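Local atomic coordinates of uncharacterized protein (Methanocella paludicola, PDB entry 5DMP), a protein that probably removes phosphate groups from the 3' ends of DNA as the phosphoesterase of an archaeal end-joining repair pathway. Residues Trp77-Tyr82 and Asp154-Gly159; Gln103-Val108 and Ala120-Gly125. All blocks are in the same frame, centred on the assembly; numbering follows the deposited sequence.

Contacts 1 and 2 lie on opposite sides of the chain's centre, their own centres about 24 Å apart, yet both belong to one antiparallel sheet. Strands 72-84 and 105-111 are neighbours in it, and the two contacts meet where Tyr82 CD1 packs 3.5 Å from Val108 CG1. Along the chain, contact 2 is nested within the loop that contact 1 closes. Contact 1 is close to the bound ligands without lining their pocket: the side chain of Trp77 is about 11 Å from the vanadate and about 12 Å from the magnesium ion. Strand 72-84 does supply Val74 to the vanadate pocket, probably the active site, which further includes His11, Asp19, Arg21, His53 and Tyr57.

Contact 1 of 2, residues Trp77-Tyr82 and Asp154-Gly159; sequences WDIGTY and DSVLTG. With EDO (1,2-ethanediol), chain C; EDO (1,2-ethanediol), chain B.
The indole of Trp77 is approached obliquely by the backbone carbonyl of Asp154, while Lys114 makes a cation-pi contact with the same ring and the side chain also packs on Ile8 and Lys10. Lys114 does a second job: its NZ donates to both Trp77 O and Asp154 O, two acceptors 4.2 Å apart that its charge probably helps to hold together. The carboxylate of Asp78, the other flat group, meets the loop through OD1, 4.1 Å from Val156 CG2. Its stronger polar partners lie outside the two segments: OD2 takes Tyr6 OH and the amide of Leu115, OD1 the amide of Lys113, with a weak bond from Ile79 N besides.

Val156 carries the apolar part of the contact. Val156 CB lies 3.6 Å from Trp77 O, and the first torsion (77°) places CG1 between the backbone N and the carbonyl carbon, whence Val156 CG1 reaches Asp78 CA at 3.7 Å. Val156 CG1 also meets Ile79 CG2 at 3.8 Å, the two side chains crossing at about a right angle. Leu157 adds a looser touch, its CD2 4.4 Å from Ile79 CG2.

Here the strand is irregular: Trp77 and Asp78 both face Ile8 of strand 5-12, a classic beta bulge. With no hydrogen bond between the two segments, the loop linking helices 148-151 and 162-167 is tied to the same strand one residue earlier, by a backbone bond between Val156 and Val76.

The loop keeps its shape through an ST motif, in which Ser155 OG accepts from Thr158 N at 2.9 Å (157° at the hydrogen) and weakly from Leu157 N. Glu61 braces this turn from outside, hydrogen-bonding Ser155 OG with OE1 and Thr158 OG1 with OE2. One ethanediol, probably from the crystallisation liquor, donates its O2 to Ser155 O at 3.0 Å.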
loop_
_atom_site.group_PDB
_atom_site.type_symbol
_atom_site.label_atom_id
_atom_site.label_comp_id
_atom_site.label_asym_id
_atom_site.label_seq_id
_atom_site.Cartn_x
_atom_site.Cartn_y
_atom_site.Cartn_z
ATOM N N TRP A 77 5.226 -0.696 8.028
ATOM C CA TRP A 77 5.954 -1.733 7.339
ATOM C C TRP A 77 6.811 -1.179 6.189
ATOM O O TRP A 77 7.891 -1.701 5.922
ATOM C CB TRP A 77 4.947 -2.874 6.924
ATOM C CG TRP A 77 5.617 -4.067 6.238
ATOM C CD1 TRP A 77 6.065 -5.242 6.839
ATOM C CD2 TRP A 77 5.883 -4.212 4.807
ATOM N NE1 TRP A 77 6.569 -6.111 5.832
ATOM C CE2 TRP A 77 6.507 -5.480 4.615
ATOM C CE3 TRP A 77 5.678 -3.376 3.693
ATOM C CZ2 TRP A 77 6.900 -5.936 3.328
ATOM C CZ3 TRP A 77 6.058 -3.818 2.399
ATOM C CH2 TRP A 77 6.688 -5.111 2.254
ATOM N N ASP A 78 6.353 -0.127 5.465
ATOM C CA ASP A 78 7.197 0.539 4.509
ATOM C C ASP A 78 6.668 1.960 4.406
ATOM O O ASP A 78 5.492 2.201 4.712
ATOM C CB ASP A 78 7.097 -0.092 3.089
ATOM C CG ASP A 78 8.208 0.368 2.173
ATOM O OD1 ASP A 78 9.229 0.935 2.665
ATOM O OD2 ASP A 78 8.153 0.201 0.896
ATOM N N ILE A 79 7.524 2.903 4.074
ATOM C CA ILE A 79 7.068 4.298 3.974
ATOM C C ILE A 79 8.007 5.022 2.983
ATOM O O ILE A 79 9.176 4.635 2.741
ATOM C CB ILE A 79 7.049 4.985 5.377
ATOM C CG1 ILE A 79 6.207 6.282 5.329
ATOM C CG2 ILE A 79 8.524 5.241 5.822
ATOM C CD1 ILE A 79 5.810 6.786 6.725
ATOM N N GLY A 80 7.493 6.050 2.343
ATOM C CA GLY A 80 8.302 6.872 1.449
ATOM C C GLY A 80 7.326 7.800 0.734
ATOM O O GLY A 80 6.405 8.348 1.335
ATOM N N THR A 81 7.560 7.974 -0.544
ATOM C CA THR A 81 6.752 8.857 -1.359
ATOM C C THR A 81 6.426 8.103 -2.649
ATOM O O THR A 81 6.810 6.916 -2.780
ATOM C CB THR A 81 7.552 10.165 -1.719
ATOM O OG1 THR A 81 8.771 9.833 -2.386
ATOM C CG2 THR A 81 7.923 10.965 -0.422
ATOM N N TYR A 82 5.703 8.728 -3.577
ATOM C CA TYR A 82 5.471 8.076 -4.869
ATOM C C TYR A 82 5.371 9.130 -5.939
ATOM O O TYR A 82 5.189 10.314 -5.622
ATOM C CB TYR A 82 4.145 7.244 -4.795
ATOM C CG TYR A 82 2.889 8.083 -4.729
ATOM C CD1 TYR A 82 2.222 8.450 -5.904
ATOM C CD2 TYR A 82 2.338 8.472 -3.480
ATOM C CE1 TYR A 82 1.043 9.183 -5.868
ATOM C CE2 TYR A 82 1.168 9.241 -3.434
ATOM C CZ TYR A 82 0.543 9.593 -4.589
ATOM O OH TYR A 82 -0.593 10.331 -4.516
ATOM N N ASP A 154 9.873 -6.598 9.249
ATOM C CA ASP A 154 9.881 -5.753 10.451
ATOM C C ASP A 154 9.671 -4.254 10.168
ATOM O O ASP A 154 9.693 -3.823 9.012
ATOM C CB ASP A 154 11.128 -6.008 11.359
ATOM C CG ASP A 154 11.225 -7.479 11.762
ATOM O OD1 ASP A 154 10.141 -8.105 11.966
ATOM O OD2 ASP A 154 12.373 -8.018 11.764
ATOM N N SER A 155 9.494 -3.497 11.243
ATOM C CA SER A 155 9.167 -2.043 11.098
ATOM C C SER A 155 10.271 -1.292 10.394
ATOM O O SER A 155 11.454 -1.364 10.772
ATOM C CB SER A 155 8.861 -1.407 12.476
ATOM O OG SER A 155 8.873 -0.018 12.376
ATOM N N VAL A 156 9.866 -0.524 9.389
ATOM C CA VAL A 156 10.778 0.387 8.679
ATOM C C VAL A 156 11.119 1.560 9.605
ATOM O O VAL A 156 12.170 2.194 9.445
ATOM C CB VAL A 156 10.121 0.805 7.320
ATOM C CG1 VAL A 156 9.043 1.855 7.474
ATOM C CG2 VAL A 156 11.138 1.222 6.329
ATOM N N LEU A 157 10.258 1.850 10.567
ATOM C CA LEU A 157 10.531 3.022 11.467
ATOM C C LEU A 157 11.457 2.656 12.646
ATOM O O LEU A 157 12.300 3.469 13.063
ATOM C CB LEU A 157 9.228 3.597 12.076
ATOM C CG LEU A 157 8.394 4.347 10.987
ATOM C CD1 LEU A 157 7.209 5.017 11.659
ATOM C CD2 LEU A 157 9.169 5.372 10.206
ATOM N N THR A 158 11.255 1.472 13.208
ATOM C CA THR A 158 11.965 1.132 14.443
ATOM C C THR A 158 12.754 -0.164 14.376
ATOM O O THR A 158 13.493 -0.512 15.326
ATOM C CB THR A 158 10.974 0.971 15.606
ATOM O OG1 THR A 158 10.047 -0.092 15.310
ATOM C CG2 THR A 158 10.195 2.243 15.865
ATOM N N GLY A 159 12.571 -0.938 13.322
ATOM C CA GLY A 159 13.175 -2.274 13.212
ATOM C C GLY A 159 12.511 -3.332 14.082
ATOM O O GLY A 159 12.911 -4.490 14.026
HETATM C C1 EDO C . 12.980 -3.294 7.651
HETATM O O1 EDO C . 13.426 -2.039 7.090
HETATM C C2 EDO C . 13.477 -3.379 9.085
HETATM O O2 EDO C . 13.999 -2.088 9.398
HETATM C C1 EDO B . 7.162 -11.387 14.287
HETATM O O1 EDO B . 6.637 -10.978 15.593
HETATM C C2 EDO B . 6.531 -10.638 13.114
HETATM O O2 EDO B . 7.060 -9.298 12.923
#

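Contact 2 of 2, residues Gln103-Val108 and Ala120-Gly125; sequences QGKIEV and ALIRTG
Arg123 lays one face of its guanidinium over Gly104, whose CA sits 3.6 Å above the centre of the plane. The chain starts out extended, CG anti to the backbone N (chi1 -178°), and then bends at chi3, bringing the flat group back over the glycine. There NH2 donates to Asp102 O and NH1, weakly, to Tyr101 O, so the cation sits at the carboxyl end of helix 97-103, which Gly104 closes in a Schellman motif.

Past the helix end the segments pair as part of the antiparallel hairpin of strands 105-111 and 118-123. Ile106 and Leu121 run alongside each other off the same face of the sheet, with Ile106 CB 3.9 Å from Leu121 CB; Trp31 and Trp132 pack against both. On the other face Ile122 CD1 touches Lys105 CG at 3.8 Å, again with the side chains alongside each other. Ile106 and Leu121 are also the hydrogen-bonded pair: Ile106 N reaches Leu121 O at 2.9 Å, and Leu121 N returns to Ile106 O at 2.8 Å. A further bond runs from Arg123 N to Gly104 O at 2.7 Å.

Helix end and hairpin are thus joined twice by Arg123, through its amide and its guanidinium, and the positive charge probably complements the negative end of the helix dipole.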
loop_
_atom_site.group_PDB
_atom_site.type_symbol
_atom_site.label_atom_id
_atom_site.label_comp_id
_atom_site.label_asym_id
_atom_site.label_seq_id
_atom_site.Cartn_x
_atom_site.Cartn_y
_atom_site.Cartn_z
ATOM N N GLN A 103 -10.990 7.510 -12.148
ATOM C CA GLN A 103 -11.127 6.555 -13.247
ATOM C C GLN A 103 -10.900 5.066 -12.874
ATOM O O GLN A 103 -11.204 4.173 -13.669
ATOM C CB GLN A 103 -10.231 6.969 -14.421
ATOM C CG GLN A 103 -10.248 6.027 -15.636
ATOM C CD GLN A 103 -9.284 6.462 -16.751
ATOM O OE1 GLN A 103 -8.075 6.440 -16.573
ATOM N NE2 GLN A 103 -9.830 6.876 -17.900
ATOM N N GLY A 104 -10.372 4.775 -11.683
ATOM C CA GLY A 104 -10.132 3.364 -11.279
ATOM C C GLY A 104 -8.868 2.770 -11.920
ATOM O O GLY A 104 -8.765 1.537 -12.085
ATOM N N LYS A 105 -7.914 3.639 -12.289
ATOM C CA LYS A 105 -6.643 3.171 -12.846
ATOM C C LYS A 105 -5.484 4.028 -12.354
ATOM O O LYS A 105 -5.243 5.149 -12.829
ATOM C CB LYS A 105 -6.695 3.149 -14.403
ATOM C CG LYS A 105 -5.379 2.736 -15.070
ATOM C CD LYS A 105 -5.677 2.641 -16.575
ATOM C CE LYS A 105 -4.434 2.424 -17.389
ATOM N NZ LYS A 105 -4.889 2.365 -18.810
ATOM N N ILE A 106 -4.755 3.504 -11.365
ATOM C CA ILE A 106 -3.676 4.279 -10.784
ATOM C C ILE A 106 -2.372 3.543 -11.138
ATOM O O ILE A 106 -2.265 2.309 -10.918
ATOM C CB ILE A 106 -3.834 4.291 -9.221
ATOM C CG1 ILE A 106 -5.100 5.101 -8.792
ATOM C CG2 ILE A 106 -2.563 4.822 -8.530
ATOM C CD1 ILE A 106 -5.510 4.877 -7.313
ATOM N N GLU A 107 -1.432 4.283 -11.707
ATOM C CA GLU A 107 -0.060 3.732 -11.971
ATOM C C GLU A 107 0.954 4.647 -11.362
ATOM O O GLU A 107 1.039 5.825 -11.760
ATOM C CB GLU A 107 0.173 3.611 -13.493
ATOM C CG GLU A 107 -0.906 2.691 -14.077
ATOM C CD GLU A 107 -0.919 2.594 -15.608
ATOM O OE1 GLU A 107 -0.485 3.553 -16.285
ATOM O OE2 GLU A 107 -1.328 1.516 -16.133
ATOM N N VAL A 108 1.735 4.125 -10.386
ATOM C CA VAL A 108 2.639 4.986 -9.624
ATOM C C VAL A 108 4.018 4.316 -9.490
ATOM O O VAL A 108 4.137 3.049 -9.575
ATOM C CB VAL A 108 2.075 5.224 -8.196
ATOM C CG1 VAL A 108 0.882 6.239 -8.288
ATOM C CG2 VAL A 108 1.656 3.913 -7.456
ATOM N N ALA A 120 0.616 -0.865 -10.042
ATOM C CA ALA A 120 -0.748 -0.468 -10.530
ATOM C C ALA A 120 -1.814 -0.849 -9.489
ATOM O O ALA A 120 -1.767 -1.924 -8.829
ATOM C CB ALA A 120 -1.071 -1.130 -11.858
ATOM N N LEU A 121 -2.854 -0.014 -9.437
ATOM C CA LEU A 121 -4.064 -0.279 -8.634
ATOM C C LEU A 121 -5.237 -0.107 -9.625
ATOM O O LEU A 121 -5.381 0.976 -10.164
ATOM C CB LEU A 121 -4.237 0.796 -7.537
ATOM C CG LEU A 121 -3.566 0.432 -6.233
ATOM C CD1 LEU A 121 -3.514 1.748 -5.415
ATOM C CD2 LEU A 121 -4.338 -0.664 -5.486
ATOM N N ILE A 122 -5.985 -1.188 -9.857
ATOM C CA ILE A 122 -7.026 -1.150 -10.935
ATOM C C ILE A 122 -8.374 -1.450 -10.323
ATOM O O ILE A 122 -8.546 -2.542 -9.740
ATOM C CB ILE A 122 -6.735 -2.253 -12.021
ATOM C CG1 ILE A 122 -5.341 -1.991 -12.657
ATOM C CG2 ILE A 122 -7.850 -2.241 -13.137
ATOM C CD1 ILE A 122 -5.239 -0.633 -13.336
ATOM N N ARG A 123 -9.372 -0.542 -10.511
ATOM C CA ARG A 123 -10.659 -0.784 -9.837
ATOM C C ARG A 123 -11.445 -1.862 -10.607
ATOM O O ARG A 123 -11.355 -1.921 -11.828
ATOM C CB ARG A 123 -11.489 0.478 -9.736
ATOM C CG ARG A 123 -12.774 0.180 -9.000
ATOM C CD ARG A 123 -13.445 1.480 -8.642
ATOM N NE ARG A 123 -13.704 2.209 -9.857
ATOM C CZ ARG A 123 -13.494 3.516 -9.972
ATOM N NH1 ARG A 123 -12.972 4.211 -8.951
ATOM N NH2 ARG A 123 -13.765 4.111 -11.125
ATOM N N THR A 124 -12.144 -2.750 -9.892
ATOM C CA THR A 124 -12.997 -3.751 -10.553
ATOM C C THR A 124 -14.507 -3.473 -10.267
ATOM O O THR A 124 -14.838 -2.794 -9.303
ATOM C CB THR A 124 -12.667 -5.186 -10.129
ATOM O OG1 THR A 124 -13.412 -5.542 -8.958
ATOM C CG2 THR A 124 -11.148 -5.396 -9.885
ATOM N N GLY A 125 -15.415 -4.018 -11.076
ATOM C CA GLY A 125 -16.855 -3.766 -10.856
ATOM C C GLY A 125 -17.519 -4.831 -9.987
ATOM O O GLY A 125 -18.593 -4.602 -9.374
#